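Local coordinates for dermonecrotic toxin (Pasteurella multocida, PDB 2EBF), which acts as a potent mitogenic toxin that induces bone resorption in the severe form of atrophic rhinitis of pigs, its C-terminal region carrying a thiol-protease-like catalytic triad, at residues G50-E55 with F118-T123; V373-Q376 with K380-D383; E227-G232 with E286-T291. All blocks are in the same frame, centred on the assembly; numbering follows the deposited sequence.

Contact 1: residues G50-E55 with F118-T123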
ATOM      1  N   GLY A  50      11.813  14.859 -25.510  1.00 31.00           N
ATOM      2  CA  GLY A  50      13.170  15.218 -25.125  1.00 30.77           C
ATOM      3  C   GLY A  50      14.086  14.048 -24.818  1.00 30.58           C
ATOM      4  O   GLY A  50      15.153  14.229 -24.228  1.00 31.29           O
ATOM      5  N   VAL A  51      13.671  12.847 -25.212  1.00 29.48           N
ATOM      6  CA  VAL A  51      14.445  11.646 -24.957  1.00 28.81           C
ATOM      7  C   VAL A  51      14.864  11.071 -26.305  1.00 28.51           C
ATOM      8  O   VAL A  51      14.020  10.837 -27.164  1.00 28.43           O
ATOM      9  CB  VAL A  51      13.617  10.592 -24.169  1.00 29.01           C
ATOM     10  CG1 VAL A  51      14.419   9.316 -23.948  1.00 28.82           C
ATOM     11  CG2 VAL A  51      13.132  11.148 -22.844  1.00 27.97           C
ATOM     12  N   TRP A  52      16.168  10.856 -26.477  1.00 27.86           N
ATOM     13  CA  TRP A  52      16.723  10.309 -27.706  1.00 27.60           C
ATOM     14  C   TRP A  52      16.085   8.979 -28.051  1.00 26.76           C
ATOM     15  O   TRP A  52      15.763   8.181 -27.161  1.00 26.09           O
ATOM     16  CB  TRP A  52      18.224  10.061 -27.563  1.00 27.97           C
ATOM     17  CG  TRP A  52      19.116  11.265 -27.561  1.00 28.76           C
ATOM     18  CD1 TRP A  52      18.843  12.523 -28.045  1.00 29.57           C
ATOM     19  CD2 TRP A  52      20.463  11.302 -27.085  1.00 29.37           C
ATOM     20  NE1 TRP A  52      19.946  13.341 -27.875  1.00 29.00           N
ATOM     21  CE2 TRP A  52      20.949  12.613 -27.290  1.00 28.75           C
ATOM     22  CE3 TRP A  52      21.310  10.344 -26.500  1.00 28.89           C
ATOM     23  CZ2 TRP A  52      22.242  12.995 -26.928  1.00 29.36           C
ATOM     24  CZ3 TRP A  52      22.591  10.726 -26.134  1.00 29.90           C
ATOM     25  CH2 TRP A  52      23.043  12.045 -26.350  1.00 29.64           C
ATOM     26  N   THR A  53      15.901   8.752 -29.348  1.00 26.66           N
ATOM     27  CA  THR A  53      15.504   7.443 -29.865  1.00 26.58           C
ATOM     28  C   THR A  53      16.756   6.570 -29.999  1.00 26.77           C
ATOM     29  O   THR A  53      17.863   7.097 -29.956  1.00 26.66           O
ATOM     30  CB  THR A  53      14.858   7.579 -31.247  1.00 26.76           C
ATOM     31  OG1 THR A  53      15.780   8.230 -32.139  1.00 27.39           O
ATOM     32  CG2 THR A  53      13.558   8.386 -31.148  1.00 27.46           C
ATOM     33  N   PRO A  54      16.591   5.235 -30.151  1.00 26.71           N
ATOM     34  CA  PRO A  54      17.743   4.333 -30.314  1.00 27.42           C
ATOM     35  C   PRO A  54      18.690   4.692 -31.468  1.00 28.03           C
ATOM     36  O   PRO A  54      19.906   4.574 -31.307  1.00 28.13           O
ATOM     37  CB  PRO A  54      17.086   2.961 -30.565  1.00 27.16           C
ATOM     38  CG  PRO A  54      15.780   3.052 -29.896  1.00 26.87           C
ATOM     39  CD  PRO A  54      15.326   4.482 -30.127  1.00 27.04           C
ATOM     40  N   GLU A  55      18.151   5.123 -32.613  1.00 28.91           N
ATOM     41  CA  GLU A  55      19.006   5.522 -33.750  1.00 29.53           C
ATOM     42  C   GLU A  55      19.899   6.698 -33.390  1.00 28.93           C
ATOM     43  O   GLU A  55      21.068   6.740 -33.763  1.00 29.26           O
ATOM     44  CB  GLU A  55      18.187   5.877 -34.995  1.00 30.40           C
ATOM     45  CG  GLU A  55      17.481   4.706 -35.673  1.00 34.07           C
ATOM     46  CD  GLU A  55      18.411   3.611 -36.184  1.00 37.30           C
ATOM     47  OE1 GLU A  55      19.588   3.874 -36.524  1.00 39.06           O
ATOM     48  OE2 GLU A  55      17.941   2.460 -36.261  1.00 41.08           O
ATOM     49  N   PHE A 118      25.527   8.191 -22.532  1.00 28.82           N
ATOM     50  CA  PHE A 118      24.663   7.517 -21.555  1.00 28.76           C
ATOM     51  C   PHE A 118      24.225   8.473 -20.443  1.00 28.84           C
ATOM     52  O   PHE A 118      23.066   8.462 -20.016  1.00 28.20           O
ATOM     53  CB  PHE A 118      25.354   6.276 -20.972  1.00 28.65           C
ATOM     54  CG  PHE A 118      25.438   5.101 -21.932  1.00 29.69           C
ATOM     55  CD1 PHE A 118      25.959   3.883 -21.510  1.00 30.14           C
ATOM     56  CD2 PHE A 118      24.985   5.207 -23.250  1.00 30.59           C
ATOM     57  CE1 PHE A 118      26.047   2.789 -22.386  1.00 31.02           C
ATOM     58  CE2 PHE A 118      25.064   4.117 -24.125  1.00 30.21           C
ATOM     59  CZ  PHE A 118      25.598   2.909 -23.689  1.00 30.64           C
ATOM     60  N   ARG A 119      25.147   9.313 -19.989  1.00 29.00           N
ATOM     61  CA  ARG A 119      24.826  10.310 -18.964  1.00 29.62           C
ATOM     62  C   ARG A 119      23.814  11.333 -19.466  1.00 29.41           C
ATOM     63  O   ARG A 119      22.912  11.745 -18.724  1.00 29.23           O
ATOM     64  CB  ARG A 119      26.095  11.020 -18.480  1.00 29.43           C
ATOM     65  CG  ARG A 119      27.023  10.119 -17.655  1.00 31.07           C
ATOM     66  CD  ARG A 119      28.269  10.888 -17.216  1.00 31.01           C
ATOM     67  NE  ARG A 119      29.020  10.149 -16.198  1.00 35.55           N
ATOM     68  CZ  ARG A 119      30.302   9.798 -16.290  1.00 36.86           C
ATOM     69  NH1 ARG A 119      31.022  10.115 -17.360  1.00 37.77           N
ATOM     70  NH2 ARG A 119      30.868   9.130 -15.291  1.00 37.68           N
ATOM     71  N   GLU A 120      23.969  11.750 -20.720  1.00 29.38           N
ATOM     72  CA  GLU A 120      23.021  12.687 -21.310  1.00 29.31           C
ATOM     73  C   GLU A 120      21.640  12.049 -21.393  1.00 28.53           C
ATOM     74  O   GLU A 120      20.639  12.670 -21.040  1.00 28.13           O
ATOM     75  CB  GLU A 120      23.488  13.164 -22.687  1.00 30.31           C
ATOM     76  CG  GLU A 120      22.371  13.816 -23.538  1.00 33.81           C
ATOM     77  CD  GLU A 120      21.818  15.115 -22.948  1.00 41.94           C
ATOM     78  OE1 GLU A 120      20.757  15.613 -23.436  1.00 44.32           O
ATOM     79  OE2 GLU A 120      22.449  15.651 -22.009  1.00 44.15           O
ATOM     80  N   LEU A 121      21.597  10.804 -21.849  1.00 27.92           N
ATOM     81  CA  LEU A 121      20.347  10.054 -21.919  1.00 27.55           C
ATOM     82  C   LEU A 121      19.699   9.905 -20.539  1.00 27.57           C
ATOM     83  O   LEU A 121      18.487  10.061 -20.400  1.00 26.58           O
ATOM     84  CB  LEU A 121      20.584   8.675 -22.541  1.00 27.38           C
ATOM     85  CG  LEU A 121      19.394   7.718 -22.639  1.00 27.97           C
ATOM     86  CD1 LEU A 121      18.204   8.326 -23.394  1.00 28.00           C
ATOM     87  CD2 LEU A 121      19.826   6.412 -23.284  1.00 27.14           C
ATOM     88  N   ARG A 122      20.504   9.587 -19.531  1.00 27.81           N
ATOM     89  CA  ARG A 122      19.989   9.458 -18.163  1.00 28.33           C
ATOM     90  C   ARG A 122      19.363  10.766 -17.678  1.00 28.57           C
ATOM     91  O   ARG A 122      18.294  10.760 -17.071  1.00 28.60           O
ATOM     92  CB  ARG A 122      21.089   8.993 -17.204  1.00 28.26           C
ATOM     93  CG  ARG A 122      20.577   8.696 -15.797  1.00 28.49           C
ATOM     94  CD  ARG A 122      21.660   8.090 -14.904  1.00 28.44           C
ATOM     95  NE  ARG A 122      22.869   8.910 -14.873  1.00 29.58           N
ATOM     96  CZ  ARG A 122      24.052   8.489 -14.425  1.00 29.95           C
ATOM     97  NH1 ARG A 122      24.194   7.260 -13.961  1.00 29.31           N
ATOM     98  NH2 ARG A 122      25.099   9.306 -14.443  1.00 29.69           N
ATOM     99  N   THR A 123      20.024  11.887 -17.954  1.00 29.14           N
ATOM    100  CA  THR A 123      19.485  13.199 -17.577  1.00 29.29           C
ATOM    101  C   THR A 123      18.159  13.469 -18.314  1.00 28.97           C
ATOM    102  O   THR A 123      17.217  14.006 -17.730  1.00 29.26           O
ATOM    103  CB  THR A 123      20.515  14.313 -17.836  1.00 29.82           C
ATOM    104  OG1 THR A 123      21.697  14.031 -17.080  1.00 29.48           O
ATOM    105  CG2 THR A 123      19.981  15.670 -17.403  1.00 31.27           C
TER
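The six-membered ring of W52 rests against the aliphatic part of E120: CH2 of W52 lies 3.4 Å from CG of E120, and CB of E120 is 3.9 Å from the same ring carbon. The two side chains cross at about a right angle, with the indole and carboxylate planes 51° apart, and it is methylene carbon, not the charged group, that meets the ring, approaching obliquely. The bend of E120 at its second torsion (chi2 65°) turns the carboxylate aside after CG has reached the tryptophan. Alongside, V51 meets L121 through single methyl groups, CG1 of V51 standing 4.0 Å from CD1 of L121. With chi1 of V51 at 178°, CG1 lies anti to the backbone N, and it is this branch that meets the leucine. A looser touch, 4.4 Å from CE3 of W52 to CB of L121, joins the two pairs.

Further out, V51 also packs on L125 and A128 of helix 115-129, while L57 of helix 54-60 touches W52 and L121. The carbonyl O of W52 is hydrogen-bonded to NE2 of H83 in helix 70-84, and T53 occupies the N-cap position of helix 54-60. Within the helical bundle of the membrane localization domain, the lead-in to this short first helix is therefore held on helix 115-129 by dispersion and hydrophobic burial, with one backbone carbonyl bonded from a third helix.

Contact 2: residues V373-Q376 with K380-D383; sequences VAFQ and KSID
S381 packs its CB against the end of strand 372-376, 3.9 Å from CB of F375 and 3.2 Å from the carbonyl O of Q376. This is the tight part of the contact. CD2 of F375 also lies 3.9 Å from CB of S381, the serine meeting the ring obliquely, and the phenyl is further enclosed by the rings of F501 and W537, each inclined to it by only about 15°. With chi1 at -72°, OG of S381 is anti to its own carbonyl carbon and heads toward the strand end.

The looser side is the side chain of Q376, which is partly exposed. Here a water bridges the two segments, giving a proton to OE1 of Q376 at 2.7 Å and hydrogen-bonded to OG of S381, also at 2.7 Å. The hydroxyl has a weak further bond to the backbone N of V531, while S378 OG bonds the backbone N of S381.

The segments flank the short turn between strand 372-376 and helix 379-387, at the start of a crossover toward the parallel strand 399-402 in the mixed sheet of the C2 region. S381 thus meets the strand in two ways: its CB makes the apolar contact with the phenyl, and its OG is linked through water to the amide of Q376.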
ATOM      1  N   VAL A 373     -12.561 -12.580  22.018  1.00 27.62           N
ATOM      2  CA  VAL A 373     -11.632 -11.980  22.962  1.00 27.32           C
ATOM      3  C   VAL A 373     -10.214 -12.307  22.515  1.00 26.91           C
ATOM      4  O   VAL A 373      -9.979 -13.337  21.890  1.00 26.70           O
ATOM      5  CB  VAL A 373     -11.897 -12.443  24.435  1.00 27.39           C
ATOM      6  CG1 VAL A 373     -11.707 -13.940  24.599  1.00 27.31           C
ATOM      7  CG2 VAL A 373     -11.019 -11.669  25.427  1.00 25.96           C
ATOM      8  N   ALA A 374      -9.280 -11.410  22.808  1.00 26.93           N
ATOM      9  CA  ALA A 374      -7.877 -11.670  22.527  1.00 26.76           C
ATOM     10  C   ALA A 374      -7.100 -11.810  23.821  1.00 27.10           C
ATOM     11  O   ALA A 374      -7.387 -11.134  24.821  1.00 26.75           O
ATOM     12  CB  ALA A 374      -7.271 -10.571  21.666  1.00 26.58           C
ATOM     13  N   PHE A 375      -6.108 -12.694  23.783  1.00 27.43           N
ATOM     14  CA  PHE A 375      -5.188 -12.879  24.886  1.00 28.24           C
ATOM     15  C   PHE A 375      -3.812 -12.519  24.395  1.00 28.89           C
ATOM     16  O   PHE A 375      -3.444 -12.847  23.265  1.00 28.46           O
ATOM     17  CB  PHE A 375      -5.105 -14.348  25.289  1.00 27.81           C
ATOM     18  CG  PHE A 375      -6.301 -14.866  26.017  1.00 27.67           C
ATOM     19  CD1 PHE A 375      -7.358 -15.448  25.322  1.00 27.43           C
ATOM     20  CD2 PHE A 375      -6.349 -14.829  27.405  1.00 27.57           C
ATOM     21  CE1 PHE A 375      -8.463 -15.959  25.998  1.00 27.03           C
ATOM     22  CE2 PHE A 375      -7.456 -15.336  28.094  1.00 27.24           C
ATOM     23  CZ  PHE A 375      -8.508 -15.910  27.384  1.00 27.16           C
ATOM     24  N   GLN A 376      -3.035 -11.895  25.267  1.00 29.90           N
ATOM     25  CA  GLN A 376      -1.608 -11.808  25.045  1.00 31.04           C
ATOM     26  C   GLN A 376      -0.991 -13.188  24.802  1.00 31.33           C
ATOM     27  O   GLN A 376      -1.437 -14.221  25.317  1.00 30.84           O
ATOM     28  CB  GLN A 376      -0.908 -11.140  26.218  1.00 31.46           C
ATOM     29  CG  GLN A 376       0.557 -10.849  25.958  1.00 34.05           C
ATOM     30  CD  GLN A 376       1.311 -10.509  27.214  1.00 37.78           C
ATOM     31  OE1 GLN A 376       1.116 -11.128  28.265  1.00 40.95           O
ATOM     32  NE2 GLN A 376       2.192  -9.534  27.115  1.00 40.07           N
ATOM     33  N   LYS A 380       1.172 -18.384  29.954  1.00 32.19           N
ATOM     34  CA  LYS A 380       0.216 -18.191  31.053  1.00 32.35           C
ATOM     35  C   LYS A 380      -1.212 -17.971  30.555  1.00 31.66           C
ATOM     36  O   LYS A 380      -2.169 -18.503  31.134  1.00 30.68           O
ATOM     37  CB  LYS A 380       0.611 -17.015  31.953  1.00 33.13           C
ATOM     38  CG  LYS A 380       1.858 -17.252  32.790  1.00 35.87           C
ATOM     39  CD  LYS A 380       1.698 -16.731  34.217  1.00 39.11           C
ATOM     40  CE  LYS A 380       1.185 -17.811  35.179  1.00 40.17           C
ATOM     41  NZ  LYS A 380      -0.307 -17.837  35.334  1.00 40.71           N
ATOM     42  N   SER A 381      -1.347 -17.169  29.496  1.00 30.97           N
ATOM     43  CA  SER A 381      -2.646 -16.924  28.860  1.00 30.58           C
ATOM     44  C   SER A 381      -3.189 -18.189  28.205  1.00 30.13           C
ATOM     45  O   SER A 381      -4.366 -18.522  28.379  1.00 30.10           O
ATOM     46  CB  SER A 381      -2.553 -15.794  27.826  1.00 30.30           C
ATOM     47  OG  SER A 381      -2.395 -14.529  28.459  1.00 30.97           O
ATOM     48  N   ILE A 382      -2.334 -18.892  27.463  1.00 29.68           N
ATOM     49  CA  ILE A 382      -2.741 -20.125  26.799  1.00 29.92           C
ATOM     50  C   ILE A 382      -3.197 -21.176  27.823  1.00 30.08           C
ATOM     51  O   ILE A 382      -4.228 -21.824  27.639  1.00 29.97           O
ATOM     52  CB  ILE A 382      -1.628 -20.693  25.871  1.00 29.76           C
ATOM     53  CG1 ILE A 382      -1.355 -19.723  24.702  1.00 30.12           C
ATOM     54  CG2 ILE A 382      -2.029 -22.076  25.353  1.00 30.06           C
ATOM     55  CD1 ILE A 382      -0.059 -20.002  23.916  1.00 30.09           C
ATOM     56  N   ASP A 383      -2.433 -21.329  28.906  1.00 30.48           N
ATOM     57  CA  ASP A 383      -2.798 -22.272  29.974  1.00 30.49           C
ATOM     58  C   ASP A 383      -4.134 -21.932  30.635  1.00 29.82           C
ATOM     59  O   ASP A 383      -4.940 -22.828  30.897  1.00 29.60           O
ATOM     60  CB  ASP A 383      -1.685 -22.375  31.018  1.00 31.21           C
ATOM     61  CG  ASP A 383      -0.466 -23.128  30.505  1.00 33.40           C
ATOM     62  OD1 ASP A 383      -0.619 -24.051  29.675  1.00 37.68           O
ATOM     63  OD2 ASP A 383       0.654 -22.809  30.944  1.00 36.35           O
TER
HETATM   64  O   HOH W   1      -0.580 -12.871  29.465  1.00 47.04           O

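Contact 3: residues E227-G232 with E286-T291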
ATOM      1  N   GLU A 227      31.727 -36.400  11.255  1.00 54.30           N
ATOM      2  CA  GLU A 227      32.956 -37.179  11.171  1.00 54.63           C
ATOM      3  C   GLU A 227      32.796 -38.488  10.397  1.00 54.48           C
ATOM      4  O   GLU A 227      33.736 -38.934   9.745  1.00 54.58           O
ATOM      5  CB  GLU A 227      33.570 -37.380  12.556  1.00 54.81           C
ATOM      6  CG  GLU A 227      34.611 -36.305  12.879  1.00 56.10           C
ATOM      7  CD  GLU A 227      34.507 -35.752  14.292  1.00 57.91           C
ATOM      8  OE1 GLU A 227      34.809 -34.548  14.471  1.00 58.38           O
ATOM      9  OE2 GLU A 227      34.123 -36.505  15.219  1.00 58.62           O
ATOM     10  N   SER A 228      31.605 -39.086  10.449  1.00 54.38           N
ATOM     11  CA  SER A 228      31.308 -40.283   9.649  1.00 54.34           C
ATOM     12  C   SER A 228      31.195 -39.980   8.145  1.00 54.29           C
ATOM     13  O   SER A 228      31.251 -40.891   7.317  1.00 54.23           O
ATOM     14  CB  SER A 228      30.039 -40.980  10.154  1.00 54.38           C
ATOM     15  OG  SER A 228      28.890 -40.172   9.956  1.00 54.48           O
ATOM     16  N   TRP A 229      31.048 -38.699   7.806  1.00 54.19           N
ATOM     17  CA  TRP A 229      30.878 -38.259   6.420  1.00 54.06           C
ATOM     18  C   TRP A 229      32.194 -38.132   5.660  1.00 53.85           C
ATOM     19  O   TRP A 229      32.219 -38.306   4.440  1.00 53.91           O
ATOM     20  CB  TRP A 229      30.134 -36.924   6.380  1.00 54.17           C
ATOM     21  CG  TRP A 229      28.708 -37.009   6.827  1.00 54.45           C
ATOM     22  CD1 TRP A 229      28.143 -37.978   7.610  1.00 54.36           C
ATOM     23  CD2 TRP A 229      27.669 -36.069   6.541  1.00 54.53           C
ATOM     24  NE1 TRP A 229      26.813 -37.708   7.812  1.00 54.73           N
ATOM     25  CE2 TRP A 229      26.496 -36.539   7.169  1.00 54.88           C
ATOM     26  CE3 TRP A 229      27.614 -34.876   5.807  1.00 54.76           C
ATOM     27  CZ2 TRP A 229      25.277 -35.854   7.090  1.00 54.53           C
ATOM     28  CZ3 TRP A 229      26.402 -34.196   5.726  1.00 54.55           C
ATOM     29  CH2 TRP A 229      25.251 -34.689   6.364  1.00 54.63           C
ATOM     30  N   ASN A 230      33.269 -37.812   6.385  1.00 53.59           N
ATOM     31  CA  ASN A 230      34.629 -37.719   5.827  1.00 53.43           C
ATOM     32  C   ASN A 230      34.812 -36.615   4.786  1.00 52.99           C
ATOM     33  O   ASN A 230      35.199 -36.891   3.645  1.00 52.98           O
ATOM     34  CB  ASN A 230      35.084 -39.070   5.248  1.00 53.58           C
ATOM     35  CG  ASN A 230      35.718 -39.970   6.285  1.00 54.35           C
ATOM     36  OD1 ASN A 230      35.042 -40.500   7.171  1.00 54.75           O
ATOM     37  ND2 ASN A 230      37.027 -40.167   6.167  1.00 55.34           N
ATOM     38  N   GLU A 231      34.537 -35.372   5.184  1.00 52.53           N
ATOM     39  CA  GLU A 231      34.632 -34.215   4.282  1.00 51.85           C
ATOM     40  C   GLU A 231      35.580 -33.132   4.814  1.00 51.41           C
ATOM     41  O   GLU A 231      35.631 -32.877   6.021  1.00 51.13           O
ATOM     42  CB  GLU A 231      33.243 -33.613   4.009  1.00 51.91           C
ATOM     43  CG  GLU A 231      32.157 -34.607   3.564  1.00 51.95           C
ATOM     44  CD  GLU A 231      32.400 -35.226   2.189  1.00 52.38           C
ATOM     45  OE1 GLU A 231      33.204 -34.683   1.398  1.00 52.65           O
ATOM     46  OE2 GLU A 231      31.774 -36.267   1.895  1.00 53.04           O
ATOM     47  N   GLY A 232      36.307 -32.485   3.904  1.00 50.90           N
ATOM     48  CA  GLY A 232      37.338 -31.513   4.278  1.00 50.52           C
ATOM     49  C   GLY A 232      37.043 -30.034   4.073  1.00 50.35           C
ATOM     50  O   GLY A 232      37.927 -29.194   4.279  1.00 50.47           O
ATOM     51  N   GLU A 286      17.549 -32.961  14.161  1.00 43.87           N
ATOM     52  CA  GLU A 286      19.015 -33.030  14.237  1.00 44.82           C
ATOM     53  C   GLU A 286      19.666 -31.651  14.039  1.00 44.96           C
ATOM     54  O   GLU A 286      19.001 -30.624  14.165  1.00 44.99           O
ATOM     55  CB  GLU A 286      19.558 -34.080  13.252  1.00 45.17           C
ATOM     56  CG  GLU A 286      20.937 -34.659  13.598  1.00 46.77           C
ATOM     57  CD  GLU A 286      20.952 -35.493  14.867  1.00 48.92           C
ATOM     58  OE1 GLU A 286      20.028 -36.312  15.079  1.00 50.28           O
ATOM     59  OE2 GLU A 286      21.911 -35.338  15.651  1.00 49.93           O
ATOM     60  N   LEU A 287      20.957 -31.619  13.728  1.00 44.99           N
ATOM     61  CA  LEU A 287      21.667 -30.350  13.631  1.00 45.14           C
ATOM     62  C   LEU A 287      21.689 -29.779  12.212  1.00 44.94           C
ATOM     63  O   LEU A 287      21.867 -28.578  12.037  1.00 44.95           O
ATOM     64  CB  LEU A 287      23.096 -30.496  14.176  1.00 45.26           C
ATOM     65  CG  LEU A 287      23.828 -29.232  14.659  1.00 45.77           C
ATOM     66  CD1 LEU A 287      23.160 -28.614  15.898  1.00 46.11           C
ATOM     67  CD2 LEU A 287      25.302 -29.532  14.932  1.00 46.54           C
ATOM     68  N   TYR A 288      21.466 -30.640  11.220  1.00 44.79           N
ATOM     69  CA  TYR A 288      21.804 -30.357   9.815  1.00 44.53           C
ATOM     70  C   TYR A 288      21.170 -29.107   9.186  1.00 44.18           C
ATOM     71  O   TYR A 288      21.864 -28.360   8.488  1.00 43.87           O
ATOM     72  CB  TYR A 288      21.561 -31.587   8.927  1.00 45.03           C
ATOM     73  CG  TYR A 288      21.973 -32.904   9.558  1.00 45.83           C
ATOM     74  CD1 TYR A 288      23.159 -33.020  10.282  1.00 46.22           C
ATOM     75  CD2 TYR A 288      21.175 -34.037   9.420  1.00 46.72           C
ATOM     76  CE1 TYR A 288      23.532 -34.230  10.868  1.00 46.49           C
ATOM     77  CE2 TYR A 288      21.539 -35.253   9.995  1.00 46.68           C
ATOM     78  CZ  TYR A 288      22.717 -35.343  10.717  1.00 46.44           C
ATOM     79  OH  TYR A 288      23.076 -36.548  11.293  1.00 46.25           O
ATOM     80  N   PRO A 289      19.860 -28.872   9.422  1.00 43.77           N
ATOM     81  CA  PRO A 289      19.273 -27.660   8.846  1.00 43.10           C
ATOM     82  C   PRO A 289      19.869 -26.419   9.482  1.00 42.66           C
ATOM     83  O   PRO A 289      20.078 -25.420   8.795  1.00 42.73           O
ATOM     84  CB  PRO A 289      17.785 -27.778   9.209  1.00 43.12           C
ATOM     85  CG  PRO A 289      17.574 -29.212   9.572  1.00 43.46           C
ATOM     86  CD  PRO A 289      18.859 -29.644  10.186  1.00 43.66           C
ATOM     87  N   PHE A 290      20.147 -26.497  10.782  1.00 42.25           N
ATOM     88  CA  PHE A 290      20.733 -25.390  11.530  1.00 42.33           C
ATOM     89  C   PHE A 290      22.145 -25.073  11.032  1.00 42.14           C
ATOM     90  O   PHE A 290      22.500 -23.905  10.865  1.00 42.05           O
ATOM     91  CB  PHE A 290      20.705 -25.679  13.039  1.00 42.46           C
ATOM     92  CG  PHE A 290      21.260 -24.569  13.892  1.00 43.13           C
ATOM     93  CD1 PHE A 290      22.467 -24.734  14.569  1.00 44.64           C
ATOM     94  CD2 PHE A 290      20.584 -23.362  14.022  1.00 44.25           C
ATOM     95  CE1 PHE A 290      22.992 -23.706  15.361  1.00 45.00           C
ATOM     96  CE2 PHE A 290      21.100 -22.328  14.808  1.00 44.70           C
ATOM     97  CZ  PHE A 290      22.305 -22.501  15.480  1.00 44.04           C
ATOM     98  N   THR A 291      22.929 -26.122  10.783  1.00 41.83           N
ATOM     99  CA  THR A 291      24.263 -25.983  10.201  1.00 41.57           C
ATOM    100  C   THR A 291      24.172 -25.292   8.841  1.00 41.37           C
ATOM    101  O   THR A 291      24.888 -24.322   8.581  1.00 41.46           O
ATOM    102  CB  THR A 291      24.961 -27.359  10.059  1.00 41.55           C
ATOM    103  OG1 THR A 291      24.976 -28.024  11.332  1.00 40.95           O
ATOM    104  CG2 THR A 291      26.399 -27.200   9.550  1.00 41.79           C
TER
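W229 and Y288 reach toward each other from backbones whose nearest CA atoms are 12.5 Å apart, so the contact is made entirely by the far parts of two aromatic side chains. CZ2 of the indole comes over one face of the tyrosine ring, 4.5 Å from CE1 of Y288. The ring centroids are 5.7 Å apart and the planes are inclined at 46°, an oblique pairing that is neither a parallel stack nor an edge-to-face one. On the opposite face of the tyrosine, CG of E286 sits 3.5 Å above the ring plane, offset toward the rim, so that Y288 is sandwiched between the indole and an aliphatic carbon of its own segment.

Neighbours extend the cluster. Y226 meets W229 edge-to-face and its OH is hydrogen-bonded to OG1 of T291, giving the loop a second link to the helix. E244 of helix 234-248 touches both W229 and Y288, and L241 of that helix also contacts the tyrosine.

Y288 stands near the beginning of helix 288-300. The arrangement is a small aromatic cluster at the surface of the C2 region, joining the loop before helix 234-248 to the first part of helix 288-300.

In the fold
Along the chain the three contacts follow one another in series, and none nests in or crosses another. Contact 1 closes a largely helical loop of 62 residues in the membrane localization domain, bringing the lead-in to the first helix back to helix 115-129. Contact 3 comes next, returning helix 288-300 to the loop before helix 234-248 across 53 residues of mixed helix and strand. Contact 2 is the most local, with only three residues between its segments, linking a strand of the mixed sheet to the helix that follows. Contacts 2 and 3 both belong to the C2 region, yet their nearest atoms are about 23 Å apart; contact 1 lies across the chain's centre from contact 2, their centres 61 Å apart.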